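Antibiotic biosynthesis monooxygenase family protein (Shewanella oneidensis, PDB 2BBE) is of unknown function but may act as a monooxygenase, an oxidoreductase of the antibiotic biosynthesis monooxygenase family. Local coordinates at residues Cys47-Leu52 with Thr63-Phe68. Sequence-based numbering, arbitrary orientation. Where two conformers were deposited one is given.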
ATOM      1  N   CYS A  47       5.009 -11.646   3.527  1.00  9.81           N
ATOM      2  CA  CYS A  47       3.746 -10.911   3.630  1.00 10.08           C
ATOM      3  C   CYS A  47       3.901  -9.456   3.182  1.00  9.87           C
ATOM      4  O   CYS A  47       4.760  -8.721   3.707  1.00  9.27           O
ATOM      5  CB  CYS A  47       3.202 -10.935   5.057  1.00 10.56           C
ATOM      6  SG  CYS A  47       1.649  -9.983   5.204  1.00 11.50           S
ATOM      7  N   ILE A  48       3.097  -9.049   2.204  1.00  8.82           N
ATOM      8  CA  ILE A  48       3.096  -7.646   1.716  1.00  9.90           C
ATOM      9  C   ILE A  48       1.999  -6.841   2.394  1.00 10.22           C
ATOM     10  O   ILE A  48       2.216  -5.700   2.817  1.00 10.28           O
ATOM     11  CB  ILE A  48       2.918  -7.568   0.165  1.00  9.42           C
ATOM     12  CG1 ILE A  48       4.095  -8.245  -0.554  1.00 10.34           C
ATOM     13  CG2 ILE A  48       2.697  -6.107  -0.335  1.00  9.58           C
ATOM     14  CD1 ILE A  48       3.830  -8.484  -2.089  1.00  9.42           C
ATOM     15  N   ARG A  49       0.832  -7.469   2.538  1.00  9.63           N
ATOM     16  CA  ARG A  49      -0.360  -6.822   3.035  1.00 10.58           C
ATOM     17  C   ARG A  49      -1.201  -7.834   3.785  1.00  9.51           C
ATOM     18  O   ARG A  49      -1.378  -8.993   3.349  1.00  9.10           O
ATOM     19  CB  ARG A  49      -1.183  -6.212   1.867  1.00 10.73           C
ATOM     20  CG  ARG A  49      -2.503  -5.630   2.262  1.00 11.49           C
ATOM     21  CD  ARG A  49      -3.317  -5.126   1.035  1.00 11.71           C
ATOM     22  NE  ARG A  49      -2.556  -4.156   0.240  1.00 12.67           N
ATOM     23  CZ  ARG A  49      -2.774  -3.904  -1.051  1.00 12.95           C
ATOM     24  NH1 ARG A  49      -3.733  -4.553  -1.708  1.00 11.48           N
ATOM     25  NH2 ARG A  49      -2.051  -2.990  -1.679  1.00 13.09           N
ATOM     26  N   TYR A  50      -1.732  -7.396   4.917  1.00  9.38           N
ATOM     27  CA  TYR A  50      -2.646  -8.236   5.699  1.00  9.77           C
ATOM     28  C   TYR A  50      -3.590  -7.354   6.501  1.00 10.63           C
ATOM     29  O   TYR A  50      -3.332  -7.037   7.681  1.00 11.66           O
ATOM     30  CB  TYR A  50      -1.826  -9.143   6.609  1.00 10.02           C
ATOM     31  CG  TYR A  50      -2.555 -10.333   7.169  1.00 10.19           C
ATOM     32  CD1 TYR A  50      -3.038 -11.355   6.327  1.00 10.04           C
ATOM     33  CD2 TYR A  50      -2.705 -10.468   8.541  1.00  9.07           C
ATOM     34  CE1 TYR A  50      -3.682 -12.488   6.852  1.00 10.09           C
ATOM     35  CE2 TYR A  50      -3.333 -11.602   9.088  1.00 10.43           C
ATOM     36  CZ  TYR A  50      -3.817 -12.593   8.233  1.00 11.81           C
ATOM     37  OH  TYR A  50      -4.418 -13.681   8.796  1.00 12.19           O
ATOM     38  N   GLU A  51      -4.677  -6.949   5.849  1.00 10.00           N
ATOM     39  CA  GLU A  51      -5.550  -5.911   6.375  1.00  9.80           C
ATOM     40  C   GLU A  51      -6.910  -6.494   6.718  1.00 10.00           C
ATOM     41  O   GLU A  51      -7.511  -7.203   5.905  1.00  9.86           O
ATOM     42  CB  GLU A  51      -5.720  -4.795   5.344  1.00 10.57           C
ATOM     43  CG  GLU A  51      -4.413  -4.062   5.052  1.00 10.60           C
ATOM     44  CD  GLU A  51      -4.575  -3.026   3.957  1.00 14.79           C
ATOM     45  OE1 GLU A  51      -5.706  -2.847   3.439  1.00 16.74           O
ATOM     46  OE2 GLU A  51      -3.559  -2.382   3.623  1.00 15.51           O
ATOM     47  N   LEU A  52      -7.374  -6.192   7.927  1.00  9.62           N
ATOM     48  CA  LEU A  52      -8.682  -6.641   8.411  1.00  9.37           C
ATOM     49  C   LEU A  52      -9.734  -5.528   8.254  1.00  9.25           C
ATOM     50  O   LEU A  52      -9.424  -4.341   8.399  1.00  9.77           O
ATOM     51  CB  LEU A  52      -8.564  -7.070   9.886  1.00  8.74           C
ATOM     52  CG  LEU A  52      -9.758  -7.809  10.515  1.00  9.79           C
ATOM     53  CD1 LEU A  52     -10.114  -9.109   9.730  1.00 10.51           C
ATOM     54  CD2 LEU A  52      -9.445  -8.110  11.994  1.00  8.69           C
ATOM     55  N   THR A  63     -13.589  -9.283   7.009  1.00 10.00           N
ATOM     56  CA  THR A  63     -12.869  -9.728   5.804  1.00  9.88           C
ATOM     57  C   THR A  63     -11.396  -9.334   5.814  1.00  9.76           C
ATOM     58  O   THR A  63     -11.067  -8.172   6.082  1.00  9.51           O
ATOM     59  CB  THR A  63     -13.548  -9.131   4.536  1.00  9.70           C
ATOM     60  OG1 THR A  63     -14.892  -9.611   4.469  1.00 11.89           O
ATOM     61  CG2 THR A  63     -12.789  -9.477   3.222  1.00  8.48           C
ATOM     62  N   PHE A  64     -10.516 -10.295   5.516  1.00  8.92           N
ATOM     63  CA  PHE A  64      -9.111 -10.003   5.296  1.00  9.47           C
ATOM     64  C   PHE A  64      -8.824  -9.707   3.822  1.00  9.65           C
ATOM     65  O   PHE A  64      -9.281 -10.428   2.924  1.00  9.07           O
ATOM     66  CB  PHE A  64      -8.211 -11.198   5.735  1.00  9.38           C
ATOM     67  CG  PHE A  64      -7.651 -11.068   7.131  1.00 10.31           C
ATOM     68  CD1 PHE A  64      -6.809  -9.995   7.468  1.00  9.86           C
ATOM     69  CD2 PHE A  64      -7.936 -12.035   8.102  1.00 10.25           C
ATOM     70  CE1 PHE A  64      -6.280  -9.882   8.763  1.00 10.61           C
ATOM     71  CE2 PHE A  64      -7.401 -11.932   9.385  1.00  9.29           C
ATOM     72  CZ  PHE A  64      -6.600 -10.852   9.720  1.00  9.46           C
ATOM     73  N   VAL A  65      -8.028  -8.668   3.595  1.00  9.49           N
ATOM     74  CA  VAL A  65      -7.503  -8.335   2.277  1.00 10.08           C
ATOM     75  C   VAL A  65      -5.990  -8.489   2.371  1.00 10.55           C
ATOM     76  O   VAL A  65      -5.328  -7.808   3.179  1.00  9.83           O
ATOM     77  CB  VAL A  65      -7.905  -6.892   1.879  1.00 10.10           C
ATOM     78  CG1 VAL A  65      -7.090  -6.408   0.631  1.00 11.20           C
ATOM     79  CG2 VAL A  65      -9.444  -6.846   1.638  1.00 10.86           C
ATOM     80  N   GLU A  66      -5.449  -9.407   1.571  1.00 10.38           N
ATOM     81  CA  GLU A  66      -4.085  -9.882   1.774  1.00 10.69           C
ATOM     82  C   GLU A  66      -3.287  -9.843   0.477  1.00 10.35           C
ATOM     83  O   GLU A  66      -3.875  -9.919  -0.617  1.00  9.98           O
ATOM     84  CB  GLU A  66      -4.102 -11.347   2.279  1.00 11.00           C
ATOM     85  CG  GLU A  66      -5.152 -11.667   3.363  1.00 11.80           C
ATOM     86  CD  GLU A  66      -5.214 -13.164   3.720  1.00 13.45           C
ATOM     87  OE1 GLU A  66      -4.356 -13.952   3.254  1.00 14.06           O
ATOM     88  OE2 GLU A  66      -6.128 -13.553   4.490  1.00 18.06           O
ATOM     89  N   LYS A  67      -1.963  -9.767   0.620  1.00  9.29           N
ATOM     90  CA  LYS A  67      -1.030  -9.893  -0.512  0.50  9.09           C
ATOM     91  C   LYS A  67       0.291 -10.486  -0.029  1.00  8.85           C
ATOM     92  O   LYS A  67       0.814 -10.102   1.029  1.00  9.04           O
ATOM     93  CB  LYS A  67      -0.803  -8.542  -1.218  0.50  9.29           C
ATOM     94  CG  LYS A  67      -0.258  -8.659  -2.655  0.50  8.65           C
ATOM     95  CD  LYS A  67       0.101  -7.290  -3.295  0.50  9.01           C
ATOM     96  CE  LYS A  67      -1.124  -6.439  -3.664  0.50  9.19           C
ATOM     97  NZ  LYS A  67      -0.752  -5.122  -4.372  0.50  8.44           N
ATOM     98  N   PHE A  68       0.819 -11.431  -0.807  1.00  8.53           N
ATOM     99  CA  PHE A  68       2.066 -12.143  -0.510  1.00  9.06           C
ATOM    100  C   PHE A  68       2.966 -12.127  -1.734  1.00  9.14           C
ATOM    101  O   PHE A  68       2.487 -12.013  -2.870  1.00  8.06           O
ATOM    102  CB  PHE A  68       1.785 -13.602  -0.080  1.00  9.42           C
ATOM    103  CG  PHE A  68       1.002 -13.694   1.190  1.00 10.45           C
ATOM    104  CD1 PHE A  68      -0.397 -13.653   1.162  1.00 11.90           C
ATOM    105  CD2 PHE A  68       1.665 -13.767   2.426  1.00 11.66           C
ATOM    106  CE1 PHE A  68      -1.140 -13.698   2.357  1.00 12.24           C
ATOM    107  CE2 PHE A  68       0.944 -13.804   3.621  1.00 10.91           C
ATOM    108  CZ  PHE A  68      -0.454 -13.769   3.588  1.00 12.55           C
TER
HETATM  109  O   HOH W   1      -4.568  -7.173  -1.807  1.00 12.57           O
HETATM  110  O   HOH W   2      -5.333 -15.582   6.719  1.00 22.66           O
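The Phe64 ring is a slab clamped between Leu52 and Tyr50. Leu52 CD1 sits 3.8 Å from the Phe64 ring centroid and 4° off the ring normal, a CH-pi contact centred on one face. Against the opposite face Tyr50 forms an offset stack, its plane inclined by 20°; Tyr50 CE2 comes within 3.4 Å of Phe64 CZ. With CG anti to the backbone N (chi1 -162°), the Tyr50 ring lies with one face against Phe64 and its edge along Glu66, whose CD is 3.6 Å from Tyr50 CE1. A water bridges Tyr50 OH and Glu66 OE2. Farther along the same side of the sheet, Phe68 CE2 fits against Cys47 CB at 3.9 Å, and the sulfur lies oblique to the ring.

The backbones run antiparallel with a classic beta bulge: Ile48 N and Arg49 N both donate to Lys67 O, at 2.8 and 3.0 Å respectively. The other side of the sheet carries Arg49, Glu51, Val65 and Lys67. Here Lys67 CE covers one face of the Arg49 guanidinium, 3.8 Å from Arg49 NH1; the neighbouring positive ends, Arg49 NH2 and Lys67 NZ, are probably offset by Glu51 of the second subunit, which salt-bridges Arg49, while Lys67 NZ hydrogen-bonds to Gln105 OE1.

This hairpin belongs to a ferredoxin-like sheet, consistent with the dimeric alpha-beta barrel clan. Helices 27-35 and 38-42 cover the Leu52-Phe64-Tyr50 layer, His77 of helix 71-78 meets Tyr50 and Phe68, and strand 8-22 flanks 61-68.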